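Local coordinates for protein bacteriorhodopsin (Nanosalina sp., PDB 6EYU) that pumps protons inward across the membrane as a retinal-binding xenorhodopsin, a light-driven relative of bacteriorhodopsin, at residues Y33-L38 and L219-I224; Q42-I47 and G89-H94. All coordinates share one frame; numbering follows the deposited sequence.

Contact 1: Y33-L38 and L219-I224; sequences YLPRKL and LDMYLI. With MUN ([(2~{S})-2,3-bis(oxidanyl)propyl] (~{E})-undec-2-enoate), chain L; MUN ([(2~{S})-2,3-bis(oxidanyl)propyl] (~{E})-undec-2-enoate), chain T.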
ATOM      1  N   TYR A  33      -8.888  18.617  15.341  1.00 66.48           N
ATOM      2  CA  TYR A  33      -9.610  19.813  15.757  1.00 72.37           C
ATOM      3  C   TYR A  33      -8.812  21.067  15.413  1.00 72.52           C
ATOM      4  O   TYR A  33      -9.385  22.113  15.109  1.00 76.35           O
ATOM      5  CB  TYR A  33      -9.887  19.764  17.262  1.00 84.26           C
ATOM      6  CG  TYR A  33     -10.104  21.118  17.897  1.00107.96           C
ATOM      7  CD1 TYR A  33     -11.362  21.709  17.886  1.00111.60           C
ATOM      8  CD2 TYR A  33      -9.132  21.679  18.715  1.00119.81           C
ATOM      9  CE1 TYR A  33     -11.610  22.876  18.584  1.00116.90           C
ATOM     10  CE2 TYR A  33      -9.370  22.846  19.416  1.00110.83           C
ATOM     11  CZ  TYR A  33     -10.608  23.446  19.339  1.00117.35           C
ATOM     12  OH  TYR A  33     -10.843  24.620  20.016  1.00114.52           O
ATOM     13  N   LEU A  34      -7.490  20.929  15.376  1.00 71.62           N
ATOM     14  CA  LEU A  34      -6.605  22.088  15.366  1.00 72.19           C
ATOM     15  C   LEU A  34      -6.766  22.895  14.082  1.00 68.44           C
ATOM     16  O   LEU A  34      -6.639  24.120  14.097  1.00 76.62           O
ATOM     17  CB  LEU A  34      -5.147  21.649  15.524  1.00 74.90           C
ATOM     18  CG  LEU A  34      -4.455  22.143  16.796  1.00 77.16           C
ATOM     19  CD1 LEU A  34      -5.085  23.441  17.277  1.00 77.63           C
ATOM     20  CD2 LEU A  34      -4.513  21.081  17.883  1.00 80.29           C
ATOM     21  N   PRO A  35      -6.999  22.207  12.954  1.00 61.14           N
ATOM     22  CA  PRO A  35      -6.997  22.923  11.686  1.00 62.19           C
ATOM     23  C   PRO A  35      -8.087  23.987  11.593  1.00 66.94           C
ATOM     24  O   PRO A  35      -7.858  25.056  11.028  1.00 71.89           O
ATOM     25  CB  PRO A  35      -7.238  21.814  10.666  1.00 58.67           C
ATOM     26  CG  PRO A  35      -6.606  20.611  11.280  1.00 57.71           C
ATOM     27  CD  PRO A  35      -6.735  20.768  12.773  1.00 58.19           C
ATOM     28  N   ARG A  36      -9.245  23.715  12.187  1.00 74.50           N
ATOM     29  CA  ARG A  36     -10.362  24.651  12.137  1.00 77.12           C
ATOM     30  C   ARG A  36     -10.095  25.856  13.034  1.00 73.88           C
ATOM     31  O   ARG A  36     -10.584  26.954  12.773  1.00 71.34           O
ATOM     32  CB  ARG A  36     -11.657  23.960  12.567  1.00 79.72           C
ATOM     33  N   LYS A  37      -9.210  25.673  14.009  1.00 72.53           N
ATOM     34  CA  LYS A  37      -8.933  26.710  14.996  1.00 73.54           C
ATOM     35  C   LYS A  37      -7.810  27.631  14.525  1.00 75.83           C
ATOM     36  O   LYS A  37      -7.616  28.716  15.074  1.00 76.44           O
ATOM     37  CB  LYS A  37      -8.557  26.077  16.338  1.00 69.80           C
ATOM     38  N   LEU A  38      -7.034  27.165  13.551  1.00 79.48           N
ATOM     39  CA  LEU A  38      -5.763  27.802  13.218  1.00 78.36           C
ATOM     40  C   LEU A  38      -5.784  28.353  11.795  1.00 80.53           C
ATOM     41  O   LEU A  38      -4.785  28.887  11.314  1.00 81.36           O
ATOM     42  CB  LEU A  38      -4.614  26.803  13.366  1.00 77.57           C
ATOM     43  CG  LEU A  38      -3.795  26.884  14.656  1.00 76.68           C
ATOM     44  CD1 LEU A  38      -4.645  27.377  15.817  1.00 76.91           C
ATOM     45  CD2 LEU A  38      -3.184  25.528  14.973  1.00 73.67           C
ATOM     46  N   LEU A 219       3.904  21.263  16.124  1.00 60.00           N
ATOM     47  CA  LEU A 219       4.942  22.153  15.616  1.00 61.94           C
ATOM     48  C   LEU A 219       4.631  22.574  14.182  1.00 61.23           C
ATOM     49  O   LEU A 219       4.748  23.747  13.831  1.00 63.39           O
ATOM     50  CB  LEU A 219       6.300  21.451  15.669  1.00 65.60           C
ATOM     51  CG  LEU A 219       7.533  22.332  15.882  1.00 65.74           C
ATOM     52  CD1 LEU A 219       8.484  22.201  14.703  1.00 74.25           C
ATOM     53  CD2 LEU A 219       7.143  23.786  16.103  1.00 67.66           C
ATOM     54  N   ASP A 220       4.180  21.618  13.377  1.00 58.30           N
ATOM     55  CA  ASP A 220       3.973  21.847  11.952  1.00 60.48           C
ATOM     56  C   ASP A 220       2.811  22.807  11.728  1.00 58.72           C
ATOM     57  O   ASP A 220       2.908  23.741  10.931  1.00 58.37           O
ATOM     58  CB  ASP A 220       3.698  20.522  11.238  1.00 63.00           C
ATOM     59  CG  ASP A 220       3.350  20.710   9.774  1.00 65.54           C
ATOM     60  OD1 ASP A 220       4.046  21.491   9.093  1.00 65.61           O
ATOM     61  OD2 ASP A 220       2.437  20.011   9.286  1.00 62.46           O
ATOM     62  N   MET A 221       1.726  22.595  12.465  1.00 66.19           N
ATOM     63  CA  MET A 221       0.474  23.293  12.201  1.00 71.39           C
ATOM     64  C   MET A 221       0.519  24.704  12.778  1.00 67.61           C
ATOM     65  O   MET A 221      -0.015  25.642  12.182  1.00 68.48           O
ATOM     66  CB  MET A 221      -0.700  22.519  12.804  1.00 68.64           C
ATOM     67  CG  MET A 221      -1.038  21.239  12.058  1.00 65.58           C
ATOM     68  SD  MET A 221      -2.706  20.648  12.401  1.00 68.16           S
ATOM     69  CE  MET A 221      -2.350  19.105  13.237  1.00 65.87           C
ATOM     70  N   TYR A 222       1.282  24.874  13.852  1.00 70.74           N
ATOM     71  CA  TYR A 222       1.445  26.183  14.473  1.00 83.14           C
ATOM     72  C   TYR A 222       2.413  27.055  13.676  1.00 76.26           C
ATOM     73  O   TYR A 222       2.202  28.260  13.537  1.00 77.18           O
ATOM     74  CB  TYR A 222       1.937  26.032  15.914  1.00 94.67           C
ATOM     75  CG  TYR A 222       0.823  25.920  16.933  1.00115.47           C
ATOM     76  CD1 TYR A 222       0.131  27.045  17.361  1.00130.24           C
ATOM     77  CD2 TYR A 222       0.457  24.687  17.458  1.00121.35           C
ATOM     78  CE1 TYR A 222      -0.890  26.946  18.288  1.00127.10           C
ATOM     79  CE2 TYR A 222      -0.565  24.578  18.381  1.00112.92           C
ATOM     80  CZ  TYR A 222      -1.233  25.711  18.794  1.00114.91           C
ATOM     81  OH  TYR A 222      -2.249  25.608  19.718  1.00111.93           O
ATOM     82  N   LEU A 223       3.434  26.431  13.095  1.00 69.77           N
ATOM     83  CA  LEU A 223       4.418  27.155  12.296  1.00 65.77           C
ATOM     84  C   LEU A 223       3.776  27.720  11.032  1.00 64.87           C
ATOM     85  O   LEU A 223       4.023  28.868  10.661  1.00 68.42           O
ATOM     86  CB  LEU A 223       5.583  26.235  11.919  1.00 65.57           C
ATOM     87  CG  LEU A 223       6.933  26.575  12.553  1.00 72.83           C
ATOM     88  CD1 LEU A 223       6.757  26.996  14.004  1.00 76.72           C
ATOM     89  CD2 LEU A 223       7.886  25.394  12.447  1.00 77.41           C
ATOM     90  N   ILE A 224       3.028  26.878  10.328  1.00 65.85           N
ATOM     91  CA  ILE A 224       2.215  27.325   9.202  1.00 63.93           C
ATOM     92  C   ILE A 224       1.280  28.449   9.633  1.00 59.99           C
ATOM     93  O   ILE A 224       1.280  29.532   9.047  1.00 57.07           O
ATOM     94  CB  ILE A 224       1.367  26.170   8.639  1.00 63.62           C
ATOM     95  CG1 ILE A 224       2.239  25.227   7.809  1.00 66.79           C
ATOM     96  CG2 ILE A 224       0.220  26.712   7.799  1.00 62.86           C
ATOM     97  CD1 ILE A 224       1.601  23.881   7.545  1.00 71.88           C
TER
HETATM   98  CAR MUN L 309       0.256  15.180  24.295  1.00106.78           C
HETATM   99  CAQ MUN L 309       0.713  16.626  24.098  1.00116.15           C
HETATM  100  CAP MUN L 309       2.111  16.637  23.479  1.00111.13           C
HETATM  101  CAO MUN L 309       2.805  17.959  23.816  1.00106.11           C
HETATM  102  CAN MUN L 309       3.458  18.525  22.556  1.00 94.18           C
HETATM  103  CAM MUN L 309       2.834  19.882  22.227  1.00 96.51           C
HETATM  104  CAK MUN L 309       3.927  20.951  22.191  1.00 96.97           C
HETATM  105  CAH MUN L 309       4.342  21.195  20.739  1.00 90.84           C
HETATM  106  CAF MUN L 309       4.856  22.629  20.580  1.00 77.12           C
HETATM  107  CAC MUN L 309       3.983  23.544  19.718  1.00 86.16           C
HETATM  108  CAA MUN L 309       4.546  24.948  19.482  1.00100.83           C
HETATM  109  OAD MUN L 309       5.327  25.457  20.286  1.00124.32           O
HETATM  110  OAB MUN L 309       3.978  25.626  18.448  1.00115.85           O
HETATM  111  CAE MUN L 309       4.032  27.030  18.711  1.00116.41           C
HETATM  112  CAG MUN L 309       5.139  27.667  17.868  1.00111.62           C
HETATM  113  OAJ MUN L 309       5.292  26.934  16.650  1.00120.58           O
HETATM  114  CAI MUN L 309       4.764  29.115  17.547  1.00104.00           C
HETATM  115  OAL MUN L 309       3.408  29.170  17.099  1.00 94.60           O
HETATM  116  CAN MUN T 317      -2.953  21.842  28.403  1.00 90.37           C
HETATM  117  CAM MUN T 317      -2.038  22.754  27.585  1.00 88.92           C
HETATM  118  CAK MUN T 317      -2.851  23.923  27.024  1.00 91.68           C
HETATM  119  CAH MUN T 317      -1.928  24.860  26.243  1.00 92.07           C
HETATM  120  CAF MUN T 317      -2.771  25.848  25.429  1.00 92.82           C
HETATM  121  CAC MUN T 317      -1.994  27.007  24.794  1.00100.43           C
HETATM  122  CAA MUN T 317      -2.683  27.704  23.617  1.00127.23           C
HETATM  123  OAD MUN T 317      -3.860  27.462  23.343  1.00152.78           O
HETATM  124  OAB MUN T 317      -1.988  28.748  23.087  1.00111.94           O
HETATM  125  CAE MUN T 317      -1.713  28.498  21.706  1.00116.96           C
HETATM  126  CAG MUN T 317      -2.544  29.445  20.837  1.00113.91           C
HETATM  127  OAJ MUN T 317      -3.297  30.326  21.676  1.00103.50           O
HETATM  128  CAI MUN T 317      -1.614  30.266  19.940  1.00 97.02           C
HETATM  129  OAL MUN T 317      -2.345  31.351  19.361  1.00 97.17           O
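Met221 reaches across to Leu34 and Pro35 with its sulfur. CG stands beside the backbone N, anti to the carbonyl carbon (chi1 -72°), and with an extended chi2 this carries SD across to the Pro35 ring; the bend at chi3 turns only the terminal CE. SD lies 4.0 Å from Pro35 CD and 4.1 Å from Leu34 CB, and His48 of helix 42-63 also touches this side chain. Nearer the helix, Leu38 CD2 sits against the root of the same residue, 4.2 Å from Met221 O. Pro35 belongs to a kink in its helix: the proline N carries no hydrogen to give, and Arg36 N makes only a weak bond, to Tyr33 O. These residues join helix 14-38 to helix 198-230, the first and last transmembrane helices of the seven-helix rhodopsin bundle, which run side by side with their local axes 11° apart and 10.6 Å at closest approach.

Tyr222 follows, offering one ring face to Leu38. CD2 of Leu38 is poised almost exactly above the ring centre, 4.2 Å from the centroid and 5° off the normal, a CH-pi contact. The phenol end extends toward Leu34, with Tyr222 OH 4.3 Å from Leu34 CD1. Lipid touches this side chain at several points: Tyr222 CB packs 3.3 Å from OAB of one monoacylglycerol (chain L), while CAI of a second (chain T) meets the ring at its edge. Eicosane also touches Tyr222. Further along, Leu223 turns to Ile165 and Leu166 of helix 157-183, and Ile224 packs on Phe44 and Thr91.

Contact 2: Q42-I47 and G89-H94; sequences QKFGII and GLTAFH. With MUN ([(2~{S})-2,3-bis(oxidanyl)propyl] (~{E})-undec-2-enoate), chain B; MUN ([(2~{S})-2,3-bis(oxidanyl)propyl] (~{E})-undec-2-enoate), chain O.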
ATOM      1  N   GLN A  42      -7.230  21.493   6.488  1.00 62.12           N
ATOM      2  CA  GLN A  42      -7.678  20.331   7.244  1.00 62.19           C
ATOM      3  C   GLN A  42      -6.767  19.136   6.988  1.00 58.45           C
ATOM      4  O   GLN A  42      -6.605  18.271   7.848  1.00 55.24           O
ATOM      5  CB  GLN A  42      -9.118  19.980   6.862  1.00 71.46           C
ATOM      6  CG  GLN A  42      -9.778  18.967   7.783  1.00 72.73           C
ATOM      7  CD  GLN A  42      -9.830  19.435   9.225  1.00 78.37           C
ATOM      8  OE1 GLN A  42     -10.161  20.587   9.503  1.00 90.47           O
ATOM      9  NE2 GLN A  42      -9.548  18.528  10.151  1.00 79.74           N
ATOM     10  N   LYS A  43      -6.153  19.107   5.809  1.00 61.13           N
ATOM     11  CA  LYS A  43      -5.372  17.950   5.385  1.00 61.51           C
ATOM     12  C   LYS A  43      -4.216  17.698   6.346  1.00 59.69           C
ATOM     13  O   LYS A  43      -3.891  16.551   6.651  1.00 67.22           O
ATOM     14  CB  LYS A  43      -4.836  18.157   3.965  1.00 66.03           C
ATOM     15  CG  LYS A  43      -3.998  19.414   3.792  1.00 72.78           C
ATOM     16  CD  LYS A  43      -3.128  19.331   2.547  1.00 77.77           C
ATOM     17  CE  LYS A  43      -3.719  20.131   1.397  1.00 83.87           C
ATOM     18  NZ  LYS A  43      -2.984  21.407   1.168  1.00 84.72           N
ATOM     19  N   PHE A  44      -3.653  18.776   6.882  1.00 57.03           N
ATOM     20  CA  PHE A  44      -2.530  18.670   7.804  1.00 56.53           C
ATOM     21  C   PHE A  44      -2.957  17.980   9.096  1.00 53.77           C
ATOM     22  O   PHE A  44      -2.283  17.066   9.572  1.00 54.14           O
ATOM     23  CB  PHE A  44      -1.963  20.057   8.114  1.00 57.04           C
ATOM     24  CG  PHE A  44      -1.148  20.639   6.995  1.00 54.29           C
ATOM     25  CD1 PHE A  44       0.087  20.098   6.675  1.00 53.03           C
ATOM     26  CD2 PHE A  44      -1.701  21.578   6.140  1.00 55.79           C
ATOM     27  CE1 PHE A  44       0.795  20.551   5.577  1.00 55.31           C
ATOM     28  CE2 PHE A  44      -0.994  22.042   5.046  1.00 55.62           C
ATOM     29  CZ  PHE A  44       0.260  21.534   4.770  1.00 55.73           C
ATOM     30  N   GLY A  45      -4.155  18.313   9.565  1.00 55.37           N
ATOM     31  CA  GLY A  45      -4.773  17.594  10.673  1.00 53.31           C
ATOM     32  C   GLY A  45      -4.965  16.120  10.371  1.00 54.09           C
ATOM     33  O   GLY A  45      -4.647  15.263  11.195  1.00 50.77           O
ATOM     34  N   ILE A  46      -5.554  15.826   9.215  1.00 55.85           N
ATOM     35  CA  ILE A  46      -5.764  14.443   8.801  1.00 56.33           C
ATOM     36  C   ILE A  46      -4.460  13.662   8.908  1.00 55.76           C
ATOM     37  O   ILE A  46      -4.400  12.618   9.557  1.00 56.01           O
ATOM     38  CB  ILE A  46      -6.265  14.355   7.347  1.00 59.17           C
ATOM     39  CG1 ILE A  46      -7.508  15.227   7.154  1.00 60.87           C
ATOM     40  CG2 ILE A  46      -6.572  12.911   6.983  1.00 64.12           C
ATOM     41  CD1 ILE A  46      -8.606  14.955   8.158  1.00 66.02           C
ATOM     42  N   ILE A  47      -3.414  14.189   8.281  1.00 60.64           N
ATOM     43  CA  ILE A  47      -2.177  13.445   8.093  1.00 58.66           C
ATOM     44  C   ILE A  47      -1.497  13.185   9.433  1.00 55.96           C
ATOM     45  O   ILE A  47      -1.043  12.073   9.703  1.00 58.53           O
ATOM     46  CB  ILE A  47      -1.204  14.208   7.177  1.00 60.85           C
ATOM     47  CG1 ILE A  47      -1.684  14.139   5.725  1.00 62.83           C
ATOM     48  CG2 ILE A  47       0.200  13.636   7.298  1.00 66.77           C
ATOM     49  CD1 ILE A  47      -1.209  15.294   4.871  1.00 63.75           C
ATOM     50  N   GLY A  89       6.461  17.795   2.958  1.00 55.65           N
ATOM     51  CA  GLY A  89       6.333  18.117   1.541  1.00 57.38           C
ATOM     52  C   GLY A  89       5.214  19.104   1.281  1.00 57.35           C
ATOM     53  O   GLY A  89       5.390  20.080   0.551  1.00 58.93           O
ATOM     54  N   LEU A  90       4.060  18.856   1.890  1.00 60.09           N
ATOM     55  CA  LEU A  90       2.877  19.673   1.656  1.00 66.69           C
ATOM     56  C   LEU A  90       3.044  21.054   2.274  1.00 64.61           C
ATOM     57  O   LEU A  90       2.652  22.062   1.685  1.00 65.45           O
ATOM     58  CB  LEU A  90       1.641  18.987   2.235  1.00 64.53           C
ATOM     59  CG  LEU A  90       1.204  17.755   1.447  1.00 63.18           C
ATOM     60  CD1 LEU A  90      -0.136  17.231   1.940  1.00 64.03           C
ATOM     61  CD2 LEU A  90       1.145  18.091  -0.035  1.00 67.50           C
ATOM     62  N   THR A  91       3.680  21.097   3.440  1.00 59.29           N
ATOM     63  CA  THR A  91       4.098  22.358   4.036  1.00 60.29           C
ATOM     64  C   THR A  91       4.866  23.199   3.022  1.00 57.86           C
ATOM     65  O   THR A  91       4.547  24.367   2.801  1.00 57.20           O
ATOM     66  CB  THR A  91       4.994  22.122   5.264  1.00 64.73           C
ATOM     67  OG1 THR A  91       4.339  21.230   6.175  1.00 65.93           O
ATOM     68  CG2 THR A  91       5.291  23.435   5.967  1.00 69.16           C
ATOM     69  N   ALA A  92       5.910  22.612   2.447  1.00 59.78           N
ATOM     70  CA  ALA A  92       6.712  23.294   1.440  1.00 60.52           C
ATOM     71  C   ALA A  92       5.839  23.733   0.267  1.00 61.42           C
ATOM     72  O   ALA A  92       6.009  24.828  -0.269  1.00 66.13           O
ATOM     73  CB  ALA A  92       7.831  22.386   0.953  1.00 61.52           C
ATOM     74  N   PHE A  93       4.928  22.859  -0.146  1.00 62.15           N
ATOM     75  CA  PHE A  93       4.078  23.129  -1.300  1.00 61.78           C
ATOM     76  C   PHE A  93       3.085  24.241  -0.984  1.00 60.29           C
ATOM     77  O   PHE A  93       2.510  24.848  -1.887  1.00 63.60           O
ATOM     78  CB  PHE A  93       3.327  21.863  -1.715  1.00 67.66           C
ATOM     79  CG  PHE A  93       4.185  20.864  -2.435  1.00 66.40           C
ATOM     80  CD1 PHE A  93       5.540  21.092  -2.604  1.00 64.50           C
ATOM     81  CD2 PHE A  93       3.633  19.710  -2.965  1.00 70.30           C
ATOM     82  CE1 PHE A  93       6.332  20.183  -3.277  1.00 71.35           C
ATOM     83  CE2 PHE A  93       4.419  18.796  -3.641  1.00 69.59           C
ATOM     84  CZ  PHE A  93       5.770  19.034  -3.800  1.00 69.68           C
ATOM     85  N   HIS A  94       2.896  24.509   0.303  1.00 61.08           N
ATOM     86  CA  HIS A  94       1.704  25.202   0.769  1.00 61.08           C
ATOM     87  C   HIS A  94       1.612  26.598   0.161  1.00 65.32           C
ATOM     88  O   HIS A  94       0.526  27.060  -0.189  1.00 70.43           O
ATOM     89  CB  HIS A  94       1.707  25.298   2.294  1.00 62.75           C
ATOM     90  CG  HIS A  94       0.483  25.944   2.860  1.00 64.97           C
ATOM     91  ND1 HIS A  94      -0.789  25.479   2.602  1.00 66.71           N
ATOM     92  CD2 HIS A  94       0.327  27.079   3.583  1.00 65.38           C
ATOM     93  CE1 HIS A  94      -1.671  26.263   3.195  1.00 66.18           C
ATOM     94  NE2 HIS A  94      -1.020  27.242   3.797  1.00 66.60           N
TER
HETATM   95  CAR MUN B 311     -12.526  10.253  12.083  1.00100.08           C
HETATM   96  CAQ MUN B 311     -11.309  10.111  11.167  1.00 90.84           C
HETATM   97  CAP MUN B 311     -10.902  11.492  10.655  1.00 86.51           C
HETATM   98  CAO MUN B 311     -12.157  12.336  10.434  1.00 80.72           C
HETATM   99  CAN MUN B 311     -11.844  13.458   9.445  1.00 77.04           C
HETATM  100  CAM MUN B 311     -12.159  14.808  10.091  1.00 70.65           C
HETATM  101  CAK MUN B 311     -12.338  15.859   8.996  1.00 67.60           C
HETATM  102  CAH MUN B 311     -13.666  16.588   9.204  1.00 74.08           C
HETATM  103  CAF MUN B 311     -13.579  17.983   8.585  1.00 77.93           C
HETATM  104  CAC MUN B 311     -14.548  18.244   7.430  1.00 91.85           C
HETATM  105  CAA MUN B 311     -14.096  19.305   6.425  1.00106.31           C
HETATM  106  OAD MUN B 311     -13.098  19.990   6.644  1.00125.90           O
HETATM  107  OAB MUN B 311     -15.010  19.600   5.463  1.00103.68           O
HETATM  108  CAE MUN B 311     -15.363  20.983   5.557  1.00 92.17           C
HETATM  109  CAG MUN B 311     -16.612  21.134   6.429  1.00102.33           C
HETATM  110  OAJ MUN B 311     -16.401  20.477   7.681  1.00 95.80           O
HETATM  111  CAI MUN B 311     -16.886  22.619   6.671  1.00100.63           C
HETATM  112  OAL MUN B 311     -16.670  23.348   5.461  1.00114.21           O
HETATM  113  CAR MUN O 312      -2.499   4.029   5.796  1.00 77.02           C
HETATM  114  CAQ MUN O 312      -3.376   4.666   6.875  1.00 67.22           C
HETATM  115  CAP MUN O 312      -3.738   6.088   6.449  1.00 65.99           C
HETATM  116  CAO MUN O 312      -2.532   6.729   5.765  1.00 80.07           C
HETATM  117  CAN MUN O 312      -3.022   7.759   4.749  1.00 77.74           C
HETATM  118  CAM MUN O 312      -4.390   8.281   5.186  1.00 76.09           C
HETATM  119  CAK MUN O 312      -4.365   9.807   5.164  1.00 81.55           C
HETATM  120  CAH MUN O 312      -3.704  10.267   3.865  1.00 80.06           C
HETATM  121  CAF MUN O 312      -4.434  11.497   3.325  1.00 73.42           C
HETATM  122  CAC MUN O 312      -3.518  12.626   2.853  1.00 76.60           C
HETATM  123  CAA MUN O 312      -4.229  13.887   2.360  1.00 93.80           C
HETATM  124  OAD MUN O 312      -5.397  14.121   2.672  1.00101.00           O
HETATM  125  OAB MUN O 312      -3.471  14.705   1.583  1.00 96.57           O
HETATM  126  CAE MUN O 312      -3.949  14.647   0.238  1.00103.00           C
HETATM  127  CAG MUN O 312      -4.385  16.044  -0.204  1.00103.12           C
HETATM  128  OAJ MUN O 312      -3.230  16.847  -0.457  1.00118.63           O
HETATM  129  CAI MUN O 312      -5.221  15.935  -1.481  1.00 98.27           C
HETATM  130  OAL MUN O 312      -5.371  17.232  -2.063  1.00104.23           O
HETATM  131  O   HOH W   1      -0.215  22.296   0.558  1.00 98.42           O
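Phe44 pushes the edge of its ring into the backbone of the facing helix: Leu90 C and Thr91 N both lie near the ring plane, the latter 3.6 Å from Phe44 CE1. The same ring turns its edge toward the face of His94 in an offset edge-to-face pair, centroids 6.0 Å apart and planes at 84°. At the edge of the His94 ring lies a water. It accepts a bond from Lys43 NZ (3.0 Å) and donates one to Leu90 O (3.1 Å), linking the two helices through a polar bridge.

Beside the bridge the contact is apolar. Leu90 CD1 touches both Lys43 CD and Ile47 CD1, 3.7 Å from each. Lys43 CG lies between the backbone N and the carbonyl carbon (chi1 57°); CD and CE pass a monoacylglycerol (chain O) that also touches Ile47, and the bends at chi3 and chi4 bring NZ to the water. Asp102 of a second subunit packs on Gln42 and Lys43. With local axes at 170° and 11.3 Å apart, helices 42-63 and 72-93 form the antiparallel hairpin of consecutive transmembrane helices characteristic of the microbial rhodopsin fold.

Overall arrangement
The centres of contacts 1 and 2 lie 10 Å apart, on the same side of the chain's centre, so four helices meet here at one end of the bundle. A polar connection runs between Asp220 OD1 and Thr91 OG1, 2.9 Å apart and probably hydrogen-bonded; Thr91 OG1 also bonds to Ala87 O, and Asp220 OD2 to His48. Packing adds to this: Pro35 CG is 3.6 Å from Gly45 CA, and Phe44 CD1 3.5 Å from Asp220 OD2. Helix 42-63 thus touches both helices of contact 1. Monoacylglycerols touch residues of both contacts, whereas retinal occupies its own pocket farther along the bundle.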